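Local coordinates for protein cytochrome P450 (Rhodococcus erythropolis, PDB 3WEC) that hydroxylates the quinoline nitrogen of a biosynthetic intermediate of aurachin RE at its heme, a step that confers antibiotic activity on aurachin alkaloids, at residues P283-I286 against E287-V290; A367-M370 against L371-L375. One frame throughout, in Å; residues are numbered along the deposited sequence.

Contact 1 (P283-I286 against E287-V290); sequences PQFI and ENAV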
ATOM      1  N   PRO A 283      -5.524 -23.529 -12.046  1.00 85.24           N
ATOM      2  CA  PRO A 283      -4.379 -22.817 -11.444  1.00 80.91           C
ATOM      3  C   PRO A 283      -3.629 -21.873 -12.382  1.00 80.67           C
ATOM      4  O   PRO A 283      -2.849 -21.048 -11.904  1.00 75.83           O
ATOM      5  CB  PRO A 283      -3.450 -23.937 -10.967  1.00 82.86           C
ATOM      6  CG  PRO A 283      -4.035 -25.228 -11.477  1.00 88.78           C
ATOM      7  CD  PRO A 283      -5.238 -24.945 -12.328  1.00 90.00           C
ATOM      8  N   GLN A 284      -3.876 -21.970 -13.688  1.00 84.93           N
ATOM      9  CA  GLN A 284      -3.320 -21.008 -14.648  1.00 86.07           C
ATOM     10  C   GLN A 284      -3.936 -19.598 -14.492  1.00 83.24           C
ATOM     11  O   GLN A 284      -3.463 -18.633 -15.090  1.00 82.84           O
ATOM     12  CB  GLN A 284      -3.426 -21.521 -16.100  1.00 92.66           C
ATOM     13  CG  GLN A 284      -4.831 -21.540 -16.689  1.00 95.70           C
ATOM     14  CD  GLN A 284      -5.536 -22.883 -16.546  1.00 99.34           C
ATOM     15  OE1 GLN A 284      -5.965 -23.275 -15.456  1.00 96.57           O
ATOM     16  NE2 GLN A 284      -5.672 -23.589 -17.663  1.00106.06           N
ATOM     17  N   PHE A 285      -4.985 -19.490 -13.682  1.00 69.71           N
ATOM     18  CA  PHE A 285      -5.641 -18.203 -13.439  1.00 68.39           C
ATOM     19  C   PHE A 285      -5.154 -17.485 -12.167  1.00 62.51           C
ATOM     20  O   PHE A 285      -5.598 -16.373 -11.887  1.00 60.07           O
ATOM     21  CB  PHE A 285      -7.187 -18.346 -13.477  1.00 70.97           C
ATOM     22  CG  PHE A 285      -7.771 -18.371 -14.879  1.00 75.23           C
ATOM     23  CD1 PHE A 285      -8.398 -17.249 -15.404  1.00 75.36           C
ATOM     24  CD2 PHE A 285      -7.687 -19.505 -15.670  1.00 80.88           C
ATOM     25  CE1 PHE A 285      -8.929 -17.254 -16.686  1.00 79.63           C
ATOM     26  CE2 PHE A 285      -8.223 -19.526 -16.961  1.00 86.17           C
ATOM     27  CZ  PHE A 285      -8.843 -18.394 -17.474  1.00 85.22           C
ATOM     28  N   ILE A 286      -4.210 -18.098 -11.438  1.00 62.58           N
ATOM     29  CA  ILE A 286      -3.698 -17.575 -10.157  1.00 59.35           C
ATOM     30  C   ILE A 286      -3.219 -16.135 -10.244  1.00 56.29           C
ATOM     31  O   ILE A 286      -3.433 -15.372  -9.317  1.00 52.57           O
ATOM     32  CB  ILE A 286      -2.530 -18.402  -9.557  1.00 60.77           C
ATOM     33  CG1 ILE A 286      -1.540 -18.838 -10.654  1.00 65.01           C
ATOM     34  CG2 ILE A 286      -3.044 -19.596  -8.760  1.00 61.97           C
ATOM     35  CD1 ILE A 286      -0.314 -17.956 -10.840  1.00 64.43           C
ATOM     36  N   GLU A 287      -2.574 -15.771 -11.353  1.00 57.64           N
ATOM     37  CA  GLU A 287      -2.095 -14.404 -11.487  1.00 55.75           C
ATOM     38  C   GLU A 287      -3.235 -13.429 -11.778  1.00 53.72           C
ATOM     39  O   GLU A 287      -3.282 -12.338 -11.198  1.00 53.25           O
ATOM     40  CB  GLU A 287      -0.895 -14.262 -12.453  1.00 58.95           C
ATOM     41  CG  GLU A 287      -1.015 -14.882 -13.830  1.00 65.48           C
ATOM     42  CD  GLU A 287      -0.452 -16.303 -13.918  1.00 71.11           C
ATOM     43  OE1 GLU A 287      -1.207 -17.212 -14.331  1.00 74.52           O
ATOM     44  OE2 GLU A 287       0.744 -16.520 -13.586  1.00 72.28           O
ATOM     45  N   ASN A 288      -4.167 -13.853 -12.614  1.00 54.87           N
ATOM     46  CA  ASN A 288      -5.343 -13.054 -12.989  1.00 54.81           C
ATOM     47  C   ASN A 288      -6.273 -12.791 -11.809  1.00 51.10           C
ATOM     48  O   ASN A 288      -6.880 -11.729 -11.728  1.00 48.72           O
ATOM     49  CB  ASN A 288      -6.127 -13.731 -14.132  1.00 59.09           C
ATOM     50  CG  ASN A 288      -5.219 -14.363 -15.190  1.00 63.80           C
ATOM     51  OD1 ASN A 288      -4.066 -14.697 -14.925  1.00 64.25           O
ATOM     52  ND2 ASN A 288      -5.761 -14.575 -16.388  1.00 66.36           N
ATOM     53  N   ALA A 289      -6.354 -13.774 -10.910  1.00 50.25           N
ATOM     54  CA  ALA A 289      -7.116 -13.707  -9.661  1.00 47.41           C
ATOM     55  C   ALA A 289      -6.543 -12.746  -8.678  1.00 43.96           C
ATOM     56  O   ALA A 289      -7.285 -12.115  -7.907  1.00 42.87           O
ATOM     57  CB  ALA A 289      -7.158 -15.070  -9.014  1.00 48.39           C
ATOM     58  N   VAL A 290      -5.213 -12.682  -8.641  1.00 42.72           N
ATOM     59  CA  VAL A 290      -4.539 -11.758  -7.753  1.00 38.46           C
ATOM     60  C   VAL A 290      -4.788 -10.304  -8.199  1.00 37.13           C
ATOM     61  O   VAL A 290      -5.254  -9.482  -7.406  1.00 36.04           O
ATOM     62  CB  VAL A 290      -3.038 -12.088  -7.662  1.00 38.13           C
ATOM     63  CG1 VAL A 290      -2.256 -10.892  -7.117  1.00 35.00           C
ATOM     64  CG2 VAL A 290      -2.836 -13.306  -6.799  1.00 38.45           C
TER
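The start of the K helix of the P450 fold is built here, with the 3-10 turn 283-285 running straight into helix 286-296 and Phe285 and Ile286 meeting the first helical turn. The backbone carries the contact: Phe285 O receives Ala289 N at 2.9 Å, the donor sitting nearly along the C=O axis. One step on, Val290 N reaches Ile286 O at 3.3 Å; this bond is longer, and its donor lies 37° out of the carbonyl plane. The Asn288 amide lies beside the Phe285 ring, with ND2 3.9 Å from CD1 and the two planes turned 48° apart. It is a loose oblique approach, neither a stack nor a bond, and the same ring also touches Thr345 in a loop. Glu287 folds back along the chain. Its CG is wedged between the backbone N and the carbonyl carbon (chi1 51°), and the bend at the next bond swings the carboxylate back toward the 3-10 turn. Glu287 OE1 ends up 2.8 Å from Gln284 O. Both are acceptors, so this is a close approach and not a hydrogen bond, and probably an unfavourable one. Ile286 is buried against Val279 of helix 273-281 and Arg376 of helix 364-381, but the placing of its side chain is doubtful in the model, and its short distances to Glu287 carry little weight. Ala289, by contrast, is plainly placed. It turns its methyl back toward the turn, and the same methyl also packs on Val279 and on Leu375 of helix 364-381. Within the turn, Ala289 CB comes to 3.5 Å from Phe285 O, the oxygen that its own backbone N-H already holds.

Contact 2 (A367-M370 against L371-L375); sequences ANSM and LQHFL. With HEM (protoporphyrin IX containing Fe), chain B.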
ATOM      1  N   ALA A 367       5.054  -7.660  -4.288  1.00 26.81           N
ATOM      2  CA  ALA A 367       3.701  -7.829  -3.777  1.00 27.46           C
ATOM      3  C   ALA A 367       2.923  -8.894  -4.580  1.00 28.68           C
ATOM      4  O   ALA A 367       2.255  -9.718  -4.001  1.00 29.76           O
ATOM      5  CB  ALA A 367       2.954  -6.484  -3.749  1.00 24.39           C
ATOM      6  N   ASN A 368       3.006  -8.848  -5.902  1.00 29.27           N
ATOM      7  CA  ASN A 368       2.346  -9.847  -6.782  1.00 32.83           C
ATOM      8  C   ASN A 368       2.850 -11.258  -6.552  1.00 34.31           C
ATOM      9  O   ASN A 368       2.055 -12.198  -6.453  1.00 35.42           O
ATOM     10  CB  ASN A 368       2.582  -9.516  -8.278  1.00 35.14           C
ATOM     11  CG  ASN A 368       1.586  -8.504  -8.824  1.00 34.74           C
ATOM     12  OD1 ASN A 368       0.662  -8.120  -8.142  1.00 35.38           O
ATOM     13  ND2 ASN A 368       1.760  -8.096 -10.074  1.00 36.57           N
ATOM     14  N   SER A 369       4.176 -11.402  -6.484  1.00 34.88           N
ATOM     15  CA  SER A 369       4.784 -12.682  -6.129  1.00 37.02           C
ATOM     16  C   SER A 369       4.265 -13.202  -4.797  1.00 36.29           C
ATOM     17  O   SER A 369       3.812 -14.358  -4.721  1.00 37.80           O
ATOM     18  CB  SER A 369       6.295 -12.593  -6.044  1.00 37.92           C
ATOM     19  OG  SER A 369       6.796 -13.838  -5.561  1.00 40.56           O
ATOM     20  N   MET A 370       4.339 -12.361  -3.759  1.00 33.05           N
ATOM     21  CA  MET A 370       3.833 -12.736  -2.427  1.00 33.77           C
ATOM     22  C   MET A 370       2.378 -13.214  -2.486  1.00 35.32           C
ATOM     23  O   MET A 370       2.030 -14.233  -1.891  1.00 38.54           O
ATOM     24  CB  MET A 370       3.889 -11.553  -1.418  1.00 30.51           C
ATOM     25  CG  MET A 370       5.277 -11.314  -0.808  1.00 31.28           C
ATOM     26  SD  MET A 370       5.301 -10.064   0.481  1.00 28.89           S
ATOM     27  CE  MET A 370       5.012  -8.579  -0.487  1.00 27.59           C
ATOM     28  N   LEU A 371       1.551 -12.437  -3.178  1.00 33.69           N
ATOM     29  CA  LEU A 371       0.127 -12.616  -3.189  1.00 34.46           C
ATOM     30  C   LEU A 371      -0.220 -13.866  -3.978  1.00 37.15           C
ATOM     31  O   LEU A 371      -1.113 -14.600  -3.576  1.00 39.19           O
ATOM     32  CB  LEU A 371      -0.567 -11.357  -3.760  1.00 31.84           C
ATOM     33  CG  LEU A 371      -0.633 -10.160  -2.786  1.00 29.47           C
ATOM     34  CD1 LEU A 371      -1.128  -8.900  -3.488  1.00 28.07           C
ATOM     35  CD2 LEU A 371      -1.481 -10.456  -1.566  1.00 29.08           C
ATOM     36  N   GLN A 372       0.516 -14.107  -5.068  1.00 38.25           N
ATOM     37  CA  GLN A 372       0.366 -15.307  -5.927  1.00 40.91           C
ATOM     38  C   GLN A 372       0.755 -16.590  -5.268  1.00 42.61           C
ATOM     39  O   GLN A 372       0.025 -17.583  -5.410  1.00 45.68           O
ATOM     40  CB  GLN A 372       1.184 -15.186  -7.203  1.00 42.28           C
ATOM     41  CG  GLN A 372       0.632 -14.099  -8.102  1.00 42.49           C
ATOM     42  CD  GLN A 372       1.553 -13.769  -9.228  1.00 42.84           C
ATOM     43  OE1 GLN A 372       2.621 -14.375  -9.365  1.00 45.26           O
ATOM     44  NE2 GLN A 372       1.147 -12.818 -10.060  1.00 42.27           N
ATOM     45  N   HIS A 373       1.900 -16.599  -4.585  1.00 40.76           N
ATOM     46  CA  HIS A 373       2.302 -17.775  -3.798  1.00 42.64           C
ATOM     47  C   HIS A 373       1.338 -18.012  -2.678  1.00 41.87           C
ATOM     48  O   HIS A 373       1.113 -19.163  -2.286  1.00 43.56           O
ATOM     49  CB  HIS A 373       3.676 -17.596  -3.168  1.00 42.28           C
ATOM     50  CG  HIS A 373       4.808 -17.754  -4.114  1.00 43.72           C
ATOM     51  ND1 HIS A 373       5.146 -18.936  -4.635  1.00 47.16           N
ATOM     52  CD2 HIS A 373       5.721 -16.829  -4.596  1.00 42.76           C
ATOM     53  CE1 HIS A 373       6.214 -18.783  -5.437  1.00 48.18           C
ATOM     54  NE2 HIS A 373       6.563 -17.482  -5.408  1.00 45.68           N
ATOM     55  N   PHE A 374       0.809 -16.929  -2.108  1.00 38.17           N
ATOM     56  CA  PHE A 374      -0.122 -17.093  -0.995  1.00 37.54           C
ATOM     57  C   PHE A 374      -1.409 -17.753  -1.468  1.00 39.63           C
ATOM     58  O   PHE A 374      -1.889 -18.672  -0.813  1.00 41.74           O
ATOM     59  CB  PHE A 374      -0.452 -15.775  -0.315  1.00 33.78           C
ATOM     60  CG  PHE A 374      -1.436 -15.914   0.824  1.00 33.13           C
ATOM     61  CD1 PHE A 374      -0.993 -16.180   2.103  1.00 33.54           C
ATOM     62  CD2 PHE A 374      -2.800 -15.751   0.613  1.00 32.53           C
ATOM     63  CE1 PHE A 374      -1.884 -16.300   3.159  1.00 33.58           C
ATOM     64  CE2 PHE A 374      -3.686 -15.845   1.669  1.00 32.94           C
ATOM     65  CZ  PHE A 374      -3.237 -16.152   2.934  1.00 33.39           C
ATOM     66  N   LEU A 375      -1.961 -17.259  -2.582  1.00 39.48           N
ATOM     67  CA  LEU A 375      -3.200 -17.769  -3.126  1.00 41.88           C
ATOM     68  C   LEU A 375      -3.023 -19.254  -3.592  1.00 45.11           C
ATOM     69  O   LEU A 375      -3.880 -20.093  -3.307  1.00 46.79           O
ATOM     70  CB  LEU A 375      -3.685 -16.861  -4.264  1.00 41.49           C
ATOM     71  CG  LEU A 375      -5.160 -16.816  -4.696  1.00 43.30           C
ATOM     72  CD1 LEU A 375      -5.268 -16.583  -6.193  1.00 45.34           C
ATOM     73  CD2 LEU A 375      -5.981 -18.018  -4.277  1.00 44.93           C
TER
HETATM   74  CHA HEM B 501       4.081   3.475  -4.267  1.00 25.08           C
HETATM   75  CHB HEM B 501       0.168   0.426  -3.962  1.00 24.97           C
HETATM   76  CHC HEM B 501       3.084  -3.159  -2.304  1.00 24.00           C
HETATM   77  CHD HEM B 501       7.001   0.024  -2.438  1.00 22.71           C
HETATM   78  C1A HEM B 501       2.764   2.878  -4.253  1.00 24.28           C
HETATM   79  C2A HEM B 501       1.545   3.702  -4.542  1.00 28.16           C
HETATM   80  C3A HEM B 501       0.430   2.789  -4.453  1.00 29.55           C
HETATM   81  C4A HEM B 501       1.062   1.523  -4.089  1.00 24.80           C
HETATM   82  CMA HEM B 501      -1.069   3.104  -4.668  1.00 28.39           C
HETATM   83  CAA HEM B 501       1.348   5.177  -4.917  1.00 27.61           C
HETATM   84  CBA HEM B 501       1.499   5.176  -6.450  1.00 27.44           C
HETATM   85  CGA HEM B 501       1.084   6.526  -7.067  1.00 31.98           C
HETATM   86  O1A HEM B 501       1.122   7.600  -6.396  1.00 28.10           O
HETATM   87  O2A HEM B 501       0.751   6.540  -8.286  1.00 31.39           O
HETATM   88  C1B HEM B 501       0.671  -0.846  -3.449  1.00 26.52           C
HETATM   89  C2B HEM B 501      -0.250  -1.978  -3.405  1.00 23.93           C
HETATM   90  C3B HEM B 501       0.628  -2.992  -2.887  1.00 24.75           C
HETATM   91  C4B HEM B 501       1.928  -2.357  -2.707  1.00 25.81           C
HETATM   92  CMB HEM B 501      -1.715  -2.101  -3.720  1.00 24.45           C
HETATM   93  CAB HEM B 501       0.182  -4.386  -2.625  1.00 26.47           C
HETATM   94  CBB HEM B 501       0.536  -4.973  -1.510  1.00 27.54           C
HETATM   95  C1C HEM B 501       4.424  -2.618  -2.235  1.00 23.95           C
HETATM   96  C2C HEM B 501       5.540  -3.353  -1.639  1.00 24.97           C
HETATM   97  C3C HEM B 501       6.662  -2.392  -1.686  1.00 25.46           C
HETATM   98  C4C HEM B 501       6.173  -1.159  -2.270  1.00 21.40           C
HETATM   99  CMC HEM B 501       5.469  -4.761  -1.116  1.00 27.00           C
HETATM  100  CAC HEM B 501       8.069  -2.552  -1.190  1.00 26.36           C
HETATM  101  CBC HEM B 501       8.570  -3.719  -0.852  1.00 29.59           C
HETATM  102  C1D HEM B 501       6.515   1.327  -2.910  1.00 24.71           C
HETATM  103  C2D HEM B 501       7.460   2.409  -3.176  1.00 26.67           C
HETATM  104  C3D HEM B 501       6.599   3.476  -3.720  1.00 26.71           C
HETATM  105  C4D HEM B 501       5.278   2.828  -3.762  1.00 26.02           C
HETATM  106  CMD HEM B 501       8.939   2.432  -2.865  1.00 28.24           C
HETATM  107  CAD HEM B 501       6.989   4.867  -4.134  1.00 26.80           C
HETATM  108  CBD HEM B 501       7.179   4.824  -5.669  1.00 24.47           C
HETATM  109  CGD HEM B 501       7.593   6.137  -6.245  1.00 27.50           C
HETATM  110  O1D HEM B 501       8.389   6.099  -7.226  1.00 29.53           O
HETATM  111  O2D HEM B 501       7.144   7.213  -5.729  1.00 26.52           O
HETATM  112  NA  HEM B 501       2.518   1.453  -4.072  1.00 25.41           N
HETATM  113  NB  HEM B 501       1.977  -1.060  -3.106  1.00 25.46           N
HETATM  114  NC  HEM B 501       4.800  -1.314  -2.677  1.00 22.44           N
HETATM  115  ND  HEM B 501       5.229   1.552  -3.307  1.00 27.49           N
HETATM  116 FE   HEM B 501       3.659   0.177  -3.083  1.00 24.39          FE
HETATM  117  O   HOH W   1       2.792   0.684  -0.818  1.00 21.46           O
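With chi1 at 174°, Ser369 sends OG away from its own backbone N and along the L helix of the P450 fold, while His373, one turn later, has CG opposite its carbonyl carbon (chi1 -76°) and its imidazole leaning back to meet it. Ser369 OG comes in at the edge of the ring, in its plane, 3.3 Å from His373 CD2, so the hydroxyl meets a ring carbon rather than a ring nitrogen. NE2 of the imidazole faces helix 128-141 and is hydrogen-bonded to Asp128 OD2, and the ring also packs on Val131 and Ala135 of that helix, tying the two helices together. His373 N gives Ser369 O a bond of 2.9 Å that is almost straight, at 173°. The same carbonyl oxygen of Ser369 is 3.1 Å from His373 CD2, so it is approached by both the backbone and the ring. The i to i+4 hydrogen bonds of the helix continue alongside. Leu371 N donates to Ala367 O at 2.9 Å, and the isobutyl group folds back over that oxygen; Phe374 N donates to Met370 O, while its ring turns off toward helix 240-271. Asn368 OD1 is hydrogen-bonded to Tyr354 OH. The side chain of Gln372 follows the same face as Asn368, though its placing is less sure. This helix follows the loop of Cys361, the axial ligand of the heme iron, and its first two turns border the porphyrin. Met370, bent at its last torsion, brings CE to 3.9 Å from the heme methyl CMC. Closer still, Ala367 CB packs 3.6 Å from the vinyl carbon CBB of the heme.

Both are local contacts along one chain, a helix start and a stretch of mid-helix, and the helices that carry them, 286-296 and 364-381, pack on each other. Contact 1 is the outer one, with its 3-10 lead-in and exposed Gln284 and Glu287, while contact 2 sits deeper and reaches the porphyrin. They meet directly: Val290 CG1 rests 3.8 Å from Leu371 CB, Ala289 packs on Leu375, and Glu287 CB lies 3.5 Å from Gln372 NE2. The chemistry follows the place. At the helix start a bent glutamate crowds a carbonyl; in mid-helix the i to i+4 hydrogen bonds run on, and the polar ends of Asn368 and His373 find partners in other parts of the fold.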